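Local coordinates for protein prolyl endopeptidase (Myxococcus xanthus, PDB 2BKL) that probably cuts oligopeptides after proline, and to some extent after alanine, as a serine peptidase of family S9A, at residues S321-S326 / E335-A340; S342-A347 / A365-G370. One frame throughout, in Å; residues are numbered along the deposited sequence.

Contact 1: residues S321-S326 / E335-A340; sequences SLLSVS and EYLKDA
Ser324 and Glu335 meet through their side chains: the hydroxyl OG of Ser324 donates to OE1 of Glu335 at 2.9 Å, entering on the anti lone pair, the one turned away from OE2. The extended glutamate chain, with CG anti to the backbone N (chi1 -177°), carries the carboxylate across Leu323, whose CD1 lies 3.8 Å from OE2 of Glu335. On the other face of the sheet, Leu322 sets CD1 over the centre of the Tyr336 ring, 3.8 Å from the centroid and 13° off its normal, a CH-pi contact; CB of Leu322 adds a touch at CE1 of Tyr336, 3.6 Å away. Arg345 makes a cation-pi contact with the same ring. The backbones hold these groups in place. Ser321 and Leu337 form an antiparallel hydrogen-bonded pair, with Leu337 N to Ser321 O at 2.8 Å. Further along, Leu323 N reaches Glu335 O at 2.8 Å, and Glu335 N reaches Ser324 O at 3.0 Å in a nearly straight bond (177°). Because Leu323 and Ser324 both face Glu335, the register slips by one residue: a classic beta bulge in the hairpin 321-328/331-338 of the propeller domain. The bulge thus spends both backbone polar groups of Glu335 on two successive residues, while the hydroxyl bond from Ser324 would probably restrain the carboxylate and help stabilise the negative charge on OE1.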
loop_
_atom_site.group_PDB
_atom_site.type_symbol
_atom_site.label_atom_id
_atom_site.label_comp_id
_atom_site.label_asym_id
_atom_site.label_seq_id
_atom_site.Cartn_x
_atom_site.Cartn_y
_atom_site.Cartn_z
ATOM N N SER A 321 -14.383 12.044 7.513
ATOM C CA SER A 321 -14.060 10.660 7.831
ATOM C C SER A 321 -12.896 10.628 8.804
ATOM O O SER A 321 -11.833 11.159 8.516
ATOM C CB SER A 321 -13.673 9.883 6.581
ATOM O OG SER A 321 -14.720 9.931 5.620
ATOM N N LEU A 322 -13.064 9.976 9.948
ATOM C CA LEU A 322 -12.002 9.844 10.924
ATOM C C LEU A 322 -11.170 8.632 10.565
ATOM O O LEU A 322 -11.698 7.537 10.490
ATOM C CB LEU A 322 -12.577 9.731 12.337
ATOM C CG LEU A 322 -11.541 9.541 13.455
ATOM C CD1 LEU A 322 -10.510 10.666 13.471
ATOM C CD2 LEU A 322 -12.183 9.415 14.795
ATOM N N LEU A 323 -9.881 8.839 10.262
ATOM C CA LEU A 323 -8.996 7.757 9.786
ATOM C C LEU A 323 -8.142 7.144 10.863
ATOM O O LEU A 323 -7.874 5.947 10.818
ATOM C CB LEU A 323 -8.056 8.266 8.686
ATOM C CG LEU A 323 -8.635 8.878 7.441
ATOM C CD1 LEU A 323 -7.447 9.144 6.481
ATOM C CD2 LEU A 323 -9.697 7.992 6.854
ATOM N N SER A 324 -7.633 7.953 11.790
ATOM C CA SER A 324 -6.738 7.420 12.808
ATOM C C SER A 324 -6.721 8.323 14.024
ATOM O O SER A 324 -7.072 9.524 13.956
ATOM C CB SER A 324 -5.319 7.264 12.295
ATOM O OG SER A 324 -4.721 8.514 12.091
ATOM N N VAL A 325 -6.293 7.728 15.114
ATOM C CA VAL A 325 -6.160 8.393 16.390
ATOM C C VAL A 325 -4.827 8.002 16.937
ATOM O O VAL A 325 -4.503 6.810 17.012
ATOM C CB VAL A 325 -7.212 7.917 17.401
ATOM C CG1 VAL A 325 -6.969 8.574 18.738
ATOM C CG2 VAL A 325 -8.579 8.200 16.898
ATOM N N SER A 326 -4.071 9.001 17.370
ATOM C CA SER A 326 -2.837 8.754 18.090
ATOM C C SER A 326 -2.844 9.489 19.412
ATOM O O SER A 326 -3.479 10.532 19.563
ATOM C CB SER A 326 -1.625 9.159 17.278
ATOM O OG SER A 326 -1.589 10.554 17.066
ATOM N N GLU A 335 -6.931 12.340 12.892
ATOM C CA GLU A 335 -6.709 12.575 11.469
ATOM C C GLU A 335 -8.019 12.329 10.735
ATOM O O GLU A 335 -8.509 11.206 10.678
ATOM C CB GLU A 335 -5.640 11.640 10.919
ATOM C CG GLU A 335 -5.298 11.874 9.451
ATOM C CD GLU A 335 -4.501 10.740 8.832
ATOM O OE1 GLU A 335 -4.196 9.722 9.480
ATOM O OE2 GLU A 335 -4.233 10.861 7.627
ATOM N N TYR A 336 -8.561 13.397 10.174
ATOM C CA TYR A 336 -9.815 13.412 9.396
ATOM C C TYR A 336 -9.504 13.591 7.903
ATOM O O TYR A 336 -8.469 14.123 7.532
ATOM C CB TYR A 336 -10.736 14.521 9.842
ATOM C CG TYR A 336 -11.400 14.271 11.176
ATOM C CD1 TYR A 336 -12.575 13.535 11.271
ATOM C CD2 TYR A 336 -10.844 14.748 12.346
ATOM C CE1 TYR A 336 -13.191 13.323 12.500
ATOM C CE2 TYR A 336 -11.412 14.524 13.540
ATOM C CZ TYR A 336 -12.605 13.818 13.632
ATOM O OH TYR A 336 -13.202 13.577 14.859
ATOM N N LEU A 337 -10.436 13.125 7.071
ATOM C CA LEU A 337 -10.439 13.391 5.650
ATOM C C LEU A 337 -11.718 14.108 5.294
ATOM O O LEU A 337 -12.808 13.603 5.579
ATOM C CB LEU A 337 -10.353 12.083 4.879
ATOM C CG LEU A 337 -9.578 12.061 3.576
ATOM C CD1 LEU A 337 -8.096 12.320 3.816
ATOM C CD2 LEU A 337 -9.779 10.719 2.865
ATOM N N LYS A 338 -11.611 15.277 4.683
ATOM C CA LYS A 338 -12.746 16.075 4.201
ATOM C C LYS A 338 -12.585 16.154 2.694
ATOM O O LYS A 338 -11.616 16.744 2.207
ATOM C CB LYS A 338 -12.742 17.491 4.812
ATOM C CG LYS A 338 -12.800 17.518 6.343
ATOM C CD LYS A 338 -12.652 18.938 6.938
ATOM C CE LYS A 338 -13.719 19.912 6.423
ATOM N NZ LYS A 338 -13.564 21.262 7.098
ATOM N N ASP A 339 -13.525 15.552 1.968
ATOM C CA ASP A 339 -13.418 15.428 0.508
ATOM C C ASP A 339 -11.997 15.045 0.069
ATOM O O ASP A 339 -11.398 15.680 -0.781
ATOM C CB ASP A 339 -13.877 16.717 -0.178
ATOM C CG ASP A 339 -15.349 16.958 -0.022
ATOM O OD1 ASP A 339 -16.140 16.024 -0.256
ATOM O OD2 ASP A 339 -15.809 18.073 0.312
ATOM N N ALA A 340 -11.484 13.988 0.677
ATOM C CA ALA A 340 -10.196 13.387 0.303
ATOM C C ALA A 340 -8.941 14.196 0.637
ATOM O O ALA A 340 -7.854 13.823 0.175
ATOM C CB ALA A 340 -10.183 13.011 -1.163
#

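Contact 2: residues S342-A347 / A365-G370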
loop_
_atom_site.group_PDB
_atom_site.type_symbol
_atom_site.label_atom_id
_atom_site.label_comp_id
_atom_site.label_asym_id
_atom_site.label_seq_id
_atom_site.Cartn_x
_atom_site.Cartn_y
_atom_site.Cartn_z
ATOM N N SER A 342 -6.779 15.824 4.022
ATOM C CA SER A 342 -6.748 15.598 5.451
ATOM C C SER A 342 -6.695 16.885 6.275
ATOM O O SER A 342 -6.232 17.939 5.834
ATOM C CB SER A 342 -5.666 14.636 5.855
ATOM O OG SER A 342 -4.431 15.223 5.627
ATOM N N GLU A 343 -7.233 16.746 7.475
ATOM C CA GLU A 343 -7.223 17.761 8.512
ATOM C C GLU A 343 -6.872 17.052 9.802
ATOM O O GLU A 343 -7.339 15.942 10.050
ATOM C CB GLU A 343 -8.598 18.429 8.638
ATOM C CG GLU A 343 -8.710 19.419 9.795
ATOM C CD GLU A 343 -9.875 20.362 9.679
ATOM O OE1 GLU A 343 -9.734 21.381 8.968
ATOM O OE2 GLU A 343 -10.921 20.100 10.318
ATOM N N VAL A 344 -6.037 17.671 10.619
ATOM C CA VAL A 344 -5.591 17.067 11.858
ATOM C C VAL A 344 -6.070 17.926 13.025
ATOM O O VAL A 344 -5.879 19.132 13.058
ATOM C CB VAL A 344 -4.065 16.888 11.867
ATOM C CG1 VAL A 344 -3.614 16.279 13.206
ATOM C CG2 VAL A 344 -3.650 15.987 10.691
ATOM N N ARG A 345 -6.727 17.277 13.988
ATOM C CA ARG A 345 -7.327 17.953 15.143
ATOM C C ARG A 345 -6.782 17.367 16.440
ATOM O O ARG A 345 -6.653 16.138 16.591
ATOM C CB ARG A 345 -8.843 17.784 15.103
ATOM C CG ARG A 345 -9.502 18.345 13.853
ATOM C CD ARG A 345 -11.008 18.257 13.905
ATOM N NE ARG A 345 -11.600 18.512 12.598
ATOM C CZ ARG A 345 -12.819 18.128 12.231
ATOM N NH1 ARG A 345 -13.605 17.454 13.048
ATOM N NH2 ARG A 345 -13.251 18.415 11.009
ATOM N N VAL A 346 -6.405 18.245 17.356
ATOM C CA VAL A 346 -5.909 17.872 18.672
ATOM C C VAL A 346 -7.055 18.038 19.653
ATOM O O VAL A 346 -7.733 19.059 19.639
ATOM C CB VAL A 346 -4.697 18.735 19.093
ATOM C CG1 VAL A 346 -4.237 18.406 20.526
ATOM C CG2 VAL A 346 -3.570 18.503 18.119
ATOM N N ALA A 347 -7.281 17.015 20.451
ATOM C CA ALA A 347 -8.321 17.009 21.493
ATOM C C ALA A 347 -7.735 16.531 22.812
ATOM O O ALA A 347 -6.701 15.862 22.833
ATOM C CB ALA A 347 -9.476 16.100 21.096
ATOM N N ALA A 365 -1.611 15.643 4.724
ATOM C CA ALA A 365 -0.906 15.676 6.004
ATOM C C ALA A 365 -1.079 14.378 6.742
ATOM O O ALA A 365 -2.201 13.860 6.808
ATOM C CB ALA A 365 -1.401 16.815 6.847
ATOM N N SER A 366 -0.012 13.858 7.361
ATOM C CA SER A 366 -0.119 12.719 8.244
ATOM C C SER A 366 -0.715 13.143 9.584
ATOM O O SER A 366 -0.747 14.329 9.922
ATOM C CB SER A 366 1.251 12.083 8.487
ATOM O OG SER A 366 2.035 12.907 9.362
ATOM N N ASN A 367 -1.128 12.162 10.371
ATOM C CA ASN A 367 -1.452 12.418 11.757
ATOM C C ASN A 367 -0.173 12.792 12.486
ATOM O O ASN A 367 0.937 12.540 12.008
ATOM C CB ASN A 367 -2.144 11.210 12.388
ATOM C CG ASN A 367 -3.016 11.582 13.578
ATOM O OD1 ASN A 367 -3.164 12.729 13.895
ATOM N ND2 ASN A 367 -3.648 10.594 14.184
ATOM N N LEU A 368 -0.315 13.392 13.647
ATOM C CA LEU A 368 0.829 13.640 14.492
ATOM C C LEU A 368 1.443 12.335 14.957
ATOM O O LEU A 368 0.741 11.362 15.254
ATOM C CB LEU A 368 0.442 14.483 15.683
ATOM C CG LEU A 368 0.007 15.913 15.417
ATOM C CD1 LEU A 368 -0.353 16.597 16.733
ATOM C CD2 LEU A 368 1.084 16.679 14.684
ATOM N N MET A 369 2.777 12.326 14.950
ATOM C CA MET A 369 3.589 11.181 15.293
ATOM C C MET A 369 4.504 11.551 16.449
ATOM O O MET A 369 5.220 12.545 16.392
ATOM C CB MET A 369 4.438 10.761 14.102
ATOM C CG MET A 369 3.608 10.240 12.946
ATOM S SD MET A 369 4.671 9.957 11.556
ATOM C CE MET A 369 4.632 11.491 10.860
ATOM N N GLY A 370 4.524 10.711 17.462
ATOM C CA GLY A 370 5.341 10.927 18.625
ATOM C C GLY A 370 5.062 9.870 19.654
ATOM O O GLY A 370 4.899 8.697 19.326
#
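Ser342 opens the contact by donating from OG to the backbone O of Ala365 at 2.9 Å, in the carbonyl plane and on a lone pair, with a C=O...donor angle of 119°. Its OG stands between the backbone N and the carbonyl carbon (chi1 68°), which also brings it to 3.6 Å from CB of Ala365. An alanine here would remove the hydroxyl and is likely to cost Ala365 O this bond, leaving the start of the two segments joined by weaker packing. Two residues on, Val344 splits its branches: CG2 lies 3.4 Å from the backbone O of Ser366, a buried oxygen with no polar partner in the model, whereas CG1 lies 3.6 Å from OD1 of Asn367. That amide oxygen takes its hydrogen bond from Ser333 and a weak one from the backbone N of Leu368. CG1 of Val344 also packs against CG of Leu368 at 4.3 Å. Val346 ends the row, its CG2 4.0 Å from CD1 of Leu368, the two side chains crossing at about a right angle. Contacts at the alternate residues Ser342, Val344 and Val346 show that a single face of strand 341-348 meets the loop. Leu368 also packs on Ala377 and Tyr379, so 365-370, which runs out of strand 364-365 at the edge of the next four-stranded sheet, packs between strand 341-348 and strand 376-383.

How the contacts relate
Contacts 1 and 2 follow one another along the chain, the first closing before the second opens, and their centres lie about 9 Å apart. Strands 321-328, 331-338 and 341-348 are successive neighbours in one four-stranded antiparallel sheet; Tyr336 N and Glu343 O, 2.8 Å apart, probably hydrogen-bond where the two contacts adjoin. Contact 1 is therefore internal to that propeller blade, whereas contact 2 joins it to the segment leading from strand 364-365 to strand 376-383 of the next sheet. Ser326 OG probably bonds to Leu368 O at 3.1 Å, so 365-370 also reaches the first strand. Together they link hairpin pairing to packing between adjacent blades.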